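Local coordinates for protein multi-copper Oxidase CueO (Ochrobactrum, PDB 6EVG) that probably couples oxidation of phenolic and lignin-like substrates to reduction of oxygen to water, as a laccase-like multicopper oxidase, at residues D322-K327 against S442-S447; E326-K331 against G420-W425. All coordinates share one frame; numbering follows the deposited sequence.

Interaction 1. Residues D322-K327 against S442-S447; sequences DAPDEK and SFRILS
The loop leading into the third cupredoxin domain is anchored on edge strand 442-448 through R444, whose guanidinium grips the backbone oxygen of D322. R444 NH1 stands 2.8 Å from D322 O and R444 NH2 3.0 Å from the same D322 O, an end-on pair of hydrogen bonds whose acceptor is just 2° out of the guanidinium plane. NH1 meets the carbonyl almost head-on, whereas NH2 arrives from above the carbonyl plane. Bends at chi2 (-67°) and chi3 (-62°) fold the arginine so that P324 comes over one guanidinium face, P324 CD lying 3.8 Å from R444 NH2. Farther along the strand, P324 CG packs on L446 CD2 at 3.8 Å. E326 CG rests on both methyls of L446, 3.6 Å from L446 CD1, and the carboxylate end lies along the same leucine. R444 NH2 also donates to S458 O, and W460 makes a cation-pi contact with the same guanidinium. A leucine in place of R444 would probably leave the D322 and S458 carbonyls without these donors and the loop less firmly tied. Neutral carbonyls and an indole are thus among the groups that hold the cation, with P324 over one guanidinium face.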
ATOM      1  N   ASP A 322     -18.678 -12.133   5.453  1.00 19.80           N
ATOM      2  CA  ASP A 322     -18.805 -13.254   6.391  1.00 21.35           C
ATOM      3  C   ASP A 322     -17.506 -14.060   6.459  1.00 18.83           C
ATOM      4  O   ASP A 322     -16.575 -13.768   5.795  1.00 18.22           O
ATOM      5  CB  ASP A 322     -19.992 -14.144   6.018  1.00 25.11           C
ATOM      6  CG  ASP A 322     -21.347 -13.370   6.044  1.00 31.78           C
ATOM      7  OD1 ASP A 322     -21.559 -12.606   6.995  1.00 39.97           O
ATOM      8  OD2 ASP A 322     -22.128 -13.485   5.095  1.00 41.90           O
ATOM      9  N   ALA A 323     -17.453 -15.098   7.317  1.00 18.83           N
ATOM     10  CA  ALA A 323     -16.256 -15.905   7.485  1.00 19.26           C
ATOM     11  C   ALA A 323     -15.911 -16.543   6.150  1.00 18.38           C
ATOM     12  O   ALA A 323     -16.784 -16.940   5.390  1.00 19.68           O
ATOM     13  CB  ALA A 323     -16.519 -16.992   8.525  1.00 23.14           C
ATOM     14  N   PRO A 324     -14.636 -16.708   5.856  1.00 16.16           N
ATOM     15  CA  PRO A 324     -14.247 -17.351   4.591  1.00 14.96           C
ATOM     16  C   PRO A 324     -14.645 -18.823   4.564  1.00 17.57           C
ATOM     17  O   PRO A 324     -14.655 -19.515   5.591  1.00 19.76           O
ATOM     18  CB  PRO A 324     -12.731 -17.167   4.586  1.00 15.34           C
ATOM     19  CG  PRO A 324     -12.330 -16.990   5.979  1.00 16.74           C
ATOM     20  CD  PRO A 324     -13.469 -16.346   6.672  1.00 16.48           C
ATOM     21  N   ASP A 325     -14.947 -19.291   3.362  1.00 17.13           N
ATOM     22  CA  ASP A 325     -15.314 -20.680   3.177  1.00 16.06           C
ATOM     23  C   ASP A 325     -14.269 -21.503   2.378  1.00 15.03           C
ATOM     24  O   ASP A 325     -14.222 -21.395   1.129  1.00 16.32           O
ATOM     25  CB  ASP A 325     -16.666 -20.748   2.492  1.00 18.41           C
ATOM     26  CG  ASP A 325     -17.155 -22.205   2.316  1.00 18.98           C
ATOM     27  OD1 ASP A 325     -16.467 -23.153   2.801  1.00 21.15           O
ATOM     28  OD2 ASP A 325     -18.210 -22.378   1.739  1.00 23.16           O
ATOM     29  N   GLU A 326     -13.383 -22.222   3.071  1.00 17.68           N
ATOM     30  CA  GLU A 326     -12.310 -22.974   2.409  1.00 18.47           C
ATOM     31  C   GLU A 326     -12.804 -24.032   1.469  1.00 16.30           C
ATOM     32  O   GLU A 326     -12.080 -24.427   0.551  1.00 17.69           O
ATOM     33  CB  GLU A 326     -11.437 -23.707   3.450  1.00 23.91           C
ATOM     34  CG  GLU A 326     -10.682 -22.786   4.368  1.00 26.02           C
ATOM     35  CD  GLU A 326      -9.651 -23.503   5.228  1.00 30.34           C
ATOM     36  OE1 GLU A 326      -9.101 -24.576   4.796  1.00 32.15           O
ATOM     37  OE2 GLU A 326      -9.398 -22.962   6.334  1.00 38.41           O
ATOM     38  N   LYS A 327     -14.062 -24.452   1.638  1.00 17.99           N
ATOM     39  CA  LYS A 327     -14.621 -25.499   0.779  1.00 19.62           C
ATOM     40  C   LYS A 327     -14.811 -25.052  -0.661  1.00 18.23           C
ATOM     41  O   LYS A 327     -14.960 -25.886  -1.532  1.00 21.23           O
ATOM     42  CB  LYS A 327     -15.972 -25.982   1.273  1.00 24.15           C
ATOM     43  CG  LYS A 327     -15.901 -26.729   2.592  1.00 29.47           C
ATOM     44  CD  LYS A 327     -17.280 -27.183   3.112  1.00 35.27           C
ATOM     45  CE  LYS A 327     -18.291 -26.036   3.320  1.00 40.72           C
ATOM     46  NZ  LYS A 327     -17.949 -25.130   4.449  1.00 40.71           N
ATOM     47  N   SER A 442      -8.249 -10.816  -4.992  1.00  9.12           N
ATOM     48  CA  SER A 442      -8.434 -10.470  -3.595  1.00  9.42           C
ATOM     49  C   SER A 442      -8.343 -11.737  -2.766  1.00  8.89           C
ATOM     50  O   SER A 442      -8.591 -12.823  -3.282  1.00  9.77           O
ATOM     51  CB  SER A 442      -9.746  -9.748  -3.359  1.00 11.21           C
ATOM     52  OG  SER A 442      -9.812  -8.540  -4.081  1.00 13.30           O
ATOM     53  N   PHE A 443      -8.024 -11.621  -1.466  1.00  7.95           N
ATOM     54  CA  PHE A 443      -7.941 -12.808  -0.653  1.00  8.34           C
ATOM     55  C   PHE A 443      -8.430 -12.571   0.772  1.00  8.47           C
ATOM     56  O   PHE A 443      -8.556 -11.422   1.249  1.00  9.05           O
ATOM     57  CB  PHE A 443      -6.527 -13.407  -0.640  1.00  8.92           C
ATOM     58  CG  PHE A 443      -5.462 -12.521  -0.099  1.00  8.66           C
ATOM     59  CD1 PHE A 443      -5.203 -12.414   1.260  1.00  9.08           C
ATOM     60  CD2 PHE A 443      -4.661 -11.745  -0.952  1.00  8.50           C
ATOM     61  CE1 PHE A 443      -4.168 -11.640   1.755  1.00  9.59           C
ATOM     62  CE2 PHE A 443      -3.611 -10.965  -0.488  1.00  8.78           C
ATOM     63  CZ  PHE A 443      -3.398 -10.893   0.872  1.00  8.85           C
ATOM     64  N   ARG A 444      -8.730 -13.689   1.407  1.00  8.89           N
ATOM     65  CA  ARG A 444      -9.019 -13.761   2.839  1.00  9.45           C
ATOM     66  C   ARG A 444      -7.912 -14.522   3.516  1.00  9.74           C
ATOM     67  O   ARG A 444      -7.565 -15.627   3.062  1.00 10.93           O
ATOM     68  CB  ARG A 444     -10.359 -14.461   3.124  1.00 10.20           C
ATOM     69  CG  ARG A 444     -11.555 -13.922   2.393  1.00 10.13           C
ATOM     70  CD  ARG A 444     -11.972 -12.519   2.811  1.00 10.66           C
ATOM     71  NE  ARG A 444     -12.383 -12.409   4.214  1.00 10.50           N
ATOM     72  CZ  ARG A 444     -13.551 -12.832   4.686  1.00 12.11           C
ATOM     73  NH1 ARG A 444     -14.474 -13.393   3.936  1.00 13.98           N
ATOM     74  NH2 ARG A 444     -13.815 -12.626   5.996  1.00 12.59           N
ATOM     75  N   ILE A 445      -7.346 -14.018   4.596  1.00  9.62           N
ATOM     76  CA  ILE A 445      -6.345 -14.754   5.348  1.00 10.12           C
ATOM     77  C   ILE A 445      -7.104 -15.848   6.158  1.00 10.13           C
ATOM     78  O   ILE A 445      -8.010 -15.563   6.931  1.00 11.39           O
ATOM     79  CB  ILE A 445      -5.545 -13.855   6.277  1.00 10.32           C
ATOM     80  CG1 ILE A 445      -4.787 -12.799   5.477  1.00  9.58           C
ATOM     81  CG2 ILE A 445      -4.636 -14.683   7.162  1.00 10.66           C
ATOM     82  CD1 ILE A 445      -4.116 -11.737   6.295  1.00 10.70           C
ATOM     83  N   LEU A 446      -6.697 -17.090   5.946  1.00 10.84           N
ATOM     84  CA  LEU A 446      -7.220 -18.244   6.709  1.00 11.06           C
ATOM     85  C   LEU A 446      -6.474 -18.527   7.954  1.00 11.09           C
ATOM     86  O   LEU A 446      -7.080 -18.866   8.990  1.00 13.37           O
ATOM     87  CB  LEU A 446      -7.228 -19.506   5.816  1.00 12.31           C
ATOM     88  CG  LEU A 446      -8.029 -19.443   4.552  1.00 11.91           C
ATOM     89  CD1 LEU A 446      -7.805 -20.702   3.744  1.00 14.07           C
ATOM     90  CD2 LEU A 446      -9.506 -19.211   4.767  1.00 14.88           C
ATOM     91  N   SER A 447      -5.180 -18.405   7.944  1.00 11.78           N
ATOM     92  CA  SER A 447      -4.329 -18.732   9.091  1.00 12.58           C
ATOM     93  C   SER A 447      -3.003 -18.010   8.989  1.00 11.46           C
ATOM     94  O   SER A 447      -2.502 -17.794   7.862  1.00 12.18           O
ATOM     95  CB  SER A 447      -4.140 -20.233   9.234  1.00 15.59           C
ATOM     96  OG  SER A 447      -3.312 -20.773   8.243  1.00 20.48           O
TER

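Interaction 2. Residues E326-K331 against G420-W425; sequences EKLSVK and GSWEIW
L328 lies alongside W422 and overlaps one face of its indole. L328 CB is 4.0 Å from the centroid of the W422 five-membered ring and 17° off the ring normal, which meets the geometry of a CH-pi contact. Farther out, L328 CD1 sits 3.7 Å from W422 CE2 over the same face, while H475 stacks on W422 from outside the two segments. Two backbone bonds fasten the chain beyond the leucine. V330 N donates to W422 O at 2.9 Å, and I424 N donates to K331 O at 3.0 Å. They flank E423 and guide the chain from the 3-10 turn 326-328 into strand 332-336, the parallel neighbour of strand 422-428. S329 sits at the change of direction: its OG is anti to the backbone N (chi1 -178°), which turns the hydroxyl toward strand 422-428, with S329 OG 3.6 Å from I424 CG1. That hydroxyl also takes a weak, 3.4 Å bond from K331 N to S329 OG. I424 extends its CD1 under the turn, against S329 CB and the E326 carbonyl. E423 is held by others: W425 NE1 meets the anti lone pair of E423 OE1 at 2.8 Å, nearly straight, and R333 forms a salt bridge to the same oxygen. K331 runs beside E423, but K331 NZ remains 6.4 Å from E423 OE2. At that separation the two charges form no salt bridge, and any attraction between them is probably modest; backbone bonds and apolar overlap carry the join.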
ATOM      1  N   GLU A 326     -13.383 -22.222   3.071  1.00 17.68           N
ATOM      2  CA  GLU A 326     -12.310 -22.974   2.409  1.00 18.47           C
ATOM      3  C   GLU A 326     -12.804 -24.032   1.469  1.00 16.30           C
ATOM      4  O   GLU A 326     -12.080 -24.427   0.551  1.00 17.69           O
ATOM      5  CB  GLU A 326     -11.437 -23.707   3.450  1.00 23.91           C
ATOM      6  CG  GLU A 326     -10.682 -22.786   4.368  1.00 26.02           C
ATOM      7  CD  GLU A 326      -9.651 -23.503   5.228  1.00 30.34           C
ATOM      8  OE1 GLU A 326      -9.101 -24.576   4.796  1.00 32.15           O
ATOM      9  OE2 GLU A 326      -9.398 -22.962   6.334  1.00 38.41           O
ATOM     10  N   LYS A 327     -14.062 -24.452   1.638  1.00 17.99           N
ATOM     11  CA  LYS A 327     -14.621 -25.499   0.779  1.00 19.62           C
ATOM     12  C   LYS A 327     -14.811 -25.052  -0.661  1.00 18.23           C
ATOM     13  O   LYS A 327     -14.960 -25.886  -1.532  1.00 21.23           O
ATOM     14  CB  LYS A 327     -15.972 -25.982   1.273  1.00 24.15           C
ATOM     15  CG  LYS A 327     -15.901 -26.729   2.592  1.00 29.47           C
ATOM     16  CD  LYS A 327     -17.280 -27.183   3.112  1.00 35.27           C
ATOM     17  CE  LYS A 327     -18.291 -26.036   3.320  1.00 40.72           C
ATOM     18  NZ  LYS A 327     -17.949 -25.130   4.449  1.00 40.71           N
ATOM     19  N   LEU A 328     -14.723 -23.727  -0.886  1.00 16.24           N
ATOM     20  CA  LEU A 328     -14.854 -23.188  -2.228  1.00 15.37           C
ATOM     21  C   LEU A 328     -13.598 -23.431  -3.093  1.00 13.41           C
ATOM     22  O   LEU A 328     -13.640 -23.336  -4.298  1.00 15.05           O
ATOM     23  CB  LEU A 328     -15.091 -21.681  -2.166  1.00 14.65           C
ATOM     24  CG  LEU A 328     -16.459 -21.254  -1.605  1.00 16.66           C
ATOM     25  CD1 LEU A 328     -16.490 -19.754  -1.403  1.00 21.06           C
ATOM     26  CD2 LEU A 328     -17.602 -21.588  -2.507  1.00 20.36           C
ATOM     27  N   SER A 329     -12.462 -23.738  -2.441  1.00 14.18           N
ATOM     28  CA  SER A 329     -11.188 -23.909  -3.170  1.00 13.36           C
ATOM     29  C   SER A 329     -11.184 -25.061  -4.158  1.00 14.46           C
ATOM     30  O   SER A 329     -11.650 -26.163  -3.858  1.00 16.65           O
ATOM     31  CB  SER A 329     -10.076 -24.095  -2.173  1.00 15.08           C
ATOM     32  OG  SER A 329      -8.855 -24.200  -2.885  1.00 15.60           O
ATOM     33  N   VAL A 330     -10.655 -24.793  -5.371  1.00 13.24           N
ATOM     34  CA  VAL A 330     -10.511 -25.786  -6.386  1.00 14.47           C
ATOM     35  C   VAL A 330      -9.082 -26.172  -6.645  1.00 14.35           C
ATOM     36  O   VAL A 330      -8.856 -27.100  -7.473  1.00 15.65           O
ATOM     37  CB  VAL A 330     -11.180 -25.356  -7.706  1.00 15.22           C
ATOM     38  CG1 VAL A 330     -12.645 -24.995  -7.481  1.00 19.29           C
ATOM     39  CG2 VAL A 330     -10.419 -24.209  -8.367  1.00 17.33           C
ATOM     40  N   LYS A 331      -8.111 -25.602  -5.945  1.00 12.91           N
ATOM     41  CA  LYS A 331      -6.719 -25.911  -6.114  1.00 13.86           C
ATOM     42  C   LYS A 331      -5.972 -25.361  -4.960  1.00 11.89           C
ATOM     43  O   LYS A 331      -6.297 -24.259  -4.512  1.00 13.17           O
ATOM     44  CB  LYS A 331      -6.206 -25.278  -7.436  1.00 15.00           C
ATOM     45  CG  LYS A 331      -4.812 -25.794  -7.831  1.00 19.34           C
ATOM     46  CD  LYS A 331      -4.359 -25.303  -9.204  1.00 21.74           C
ATOM     47  CE  LYS A 331      -2.957 -25.756  -9.529  1.00 23.99           C
ATOM     48  NZ  LYS A 331      -2.808 -27.221  -9.770  1.00 26.29           N
ATOM     49  N   GLY A 420     -12.691 -16.449 -12.040  1.00 14.19           N
ATOM     50  CA  GLY A 420     -13.755 -16.514 -11.040  1.00 14.98           C
ATOM     51  C   GLY A 420     -13.597 -17.595 -10.020  1.00 13.81           C
ATOM     52  O   GLY A 420     -14.486 -17.699  -9.131  1.00 15.01           O
ATOM     53  N   SER A 421     -12.530 -18.391 -10.100  1.00 12.66           N
ATOM     54  CA  SER A 421     -12.318 -19.477  -9.199  1.00 12.38           C
ATOM     55  C   SER A 421     -11.688 -19.072  -7.892  1.00 10.84           C
ATOM     56  O   SER A 421     -11.253 -17.909  -7.724  1.00 12.14           O
ATOM     57  CB  SER A 421     -11.494 -20.569  -9.863  1.00 13.10           C
ATOM     58  OG  SER A 421     -10.133 -20.205  -9.975  1.00 12.80           O
ATOM     59  N   TRP A 422     -11.701 -19.981  -6.926  1.00 11.59           N
ATOM     60  CA  TRP A 422     -11.084 -19.820  -5.621  1.00 11.56           C
ATOM     61  C   TRP A 422      -9.941 -20.820  -5.504  1.00 11.31           C
ATOM     62  O   TRP A 422     -10.106 -21.999  -5.879  1.00 11.86           O
ATOM     63  CB  TRP A 422     -12.128 -20.157  -4.542  1.00 12.34           C
ATOM     64  CG  TRP A 422     -13.306 -19.259  -4.523  1.00 12.75           C
ATOM     65  CD1 TRP A 422     -14.440 -19.408  -5.225  1.00 14.37           C
ATOM     66  CD2 TRP A 422     -13.483 -18.091  -3.667  1.00 12.38           C
ATOM     67  NE1 TRP A 422     -15.351 -18.427  -4.896  1.00 14.53           N
ATOM     68  CE2 TRP A 422     -14.785 -17.609  -3.945  1.00 13.18           C
ATOM     69  CE3 TRP A 422     -12.714 -17.463  -2.722  1.00 12.92           C
ATOM     70  CZ2 TRP A 422     -15.331 -16.489  -3.303  1.00 14.46           C
ATOM     71  CZ3 TRP A 422     -13.282 -16.393  -2.035  1.00 14.33           C
ATOM     72  CH2 TRP A 422     -14.563 -15.909  -2.345  1.00 13.83           C
ATOM     73  N   GLU A 423      -8.844 -20.419  -4.879  1.00 10.62           N
ATOM     74  CA  GLU A 423      -7.712 -21.285  -4.589  1.00 10.36           C
ATOM     75  C   GLU A 423      -7.200 -20.991  -3.175  1.00 10.51           C
ATOM     76  O   GLU A 423      -7.361 -19.859  -2.701  1.00 12.50           O
ATOM     77  CB  GLU A 423      -6.571 -21.073  -5.583  1.00 10.42           C
ATOM     78  CG  GLU A 423      -6.934 -21.295  -7.036  1.00 11.79           C
ATOM     79  CD  GLU A 423      -5.733 -21.199  -7.991  1.00 11.43           C
ATOM     80  OE1 GLU A 423      -4.645 -20.758  -7.529  1.00 11.92           O
ATOM     81  OE2 GLU A 423      -5.859 -21.601  -9.165  1.00 12.85           O
ATOM     82  N   ILE A 424      -6.584 -21.963  -2.543  1.00 11.06           N
ATOM     83  CA  ILE A 424      -5.851 -21.742  -1.281  1.00 11.57           C
ATOM     84  C   ILE A 424      -4.391 -21.739  -1.578  1.00 10.79           C
ATOM     85  O   ILE A 424      -3.895 -22.680  -2.215  1.00 11.66           O
ATOM     86  CB  ILE A 424      -6.224 -22.808  -0.215  1.00 12.94           C
ATOM     87  CG1 ILE A 424      -7.710 -22.650   0.103  1.00 15.09           C
ATOM     88  CG2 ILE A 424      -5.320 -22.682   0.963  1.00 14.10           C
ATOM     89  CD1 ILE A 424      -8.339 -23.738   0.920  1.00 18.97           C
ATOM     90  N   TRP A 425      -3.696 -20.699  -1.140  1.00 10.71           N
ATOM     91  CA  TRP A 425      -2.255 -20.591  -1.305  1.00 10.62           C
ATOM     92  C   TRP A 425      -1.571 -20.667   0.066  1.00 10.75           C
ATOM     93  O   TRP A 425      -1.901 -19.876   0.977  1.00 11.64           O
ATOM     94  CB  TRP A 425      -1.884 -19.294  -1.974  1.00 10.23           C
ATOM     95  CG  TRP A 425      -2.273 -19.180  -3.424  1.00 10.34           C
ATOM     96  CD1 TRP A 425      -3.203 -19.900  -4.127  1.00 10.59           C
ATOM     97  CD2 TRP A 425      -1.706 -18.264  -4.380  1.00 10.10           C
ATOM     98  NE1 TRP A 425      -3.206 -19.554  -5.450  1.00 10.65           N
ATOM     99  CE2 TRP A 425      -2.321 -18.532  -5.619  1.00  9.72           C
ATOM    100  CE3 TRP A 425      -0.761 -17.249  -4.283  1.00 10.41           C
ATOM    101  CZ2 TRP A 425      -1.966 -17.853  -6.790  1.00 10.85           C
ATOM    102  CZ3 TRP A 425      -0.405 -16.569  -5.444  1.00 11.57           C
ATOM    103  CH2 TRP A 425      -0.982 -16.878  -6.660  1.00 11.49           C
TER

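In the fold
Interactions 1 and 2 are successive attachments of one loop to one four-stranded sheet, their centres about 9 Å apart. Residues 322-327 meet its edge strand 442-448; the loop residues 326-331 then cross to strand 422-428 before the chain continues as the opposite edge, 332-336. The two contacts join directly, L446 CD1 lying 4.1 Å from I424 CG1, with E326 common to both. L473, on the strand between, touches P324 and L446 of interaction 1 and W422 and I424 of interaction 2. W460 likewise meets both R444 and W422. The copper ligands H434 and C490 belong to strands of the other sheet of this domain, H495 to helix 493-497, so neither contact supplies a metal ligand.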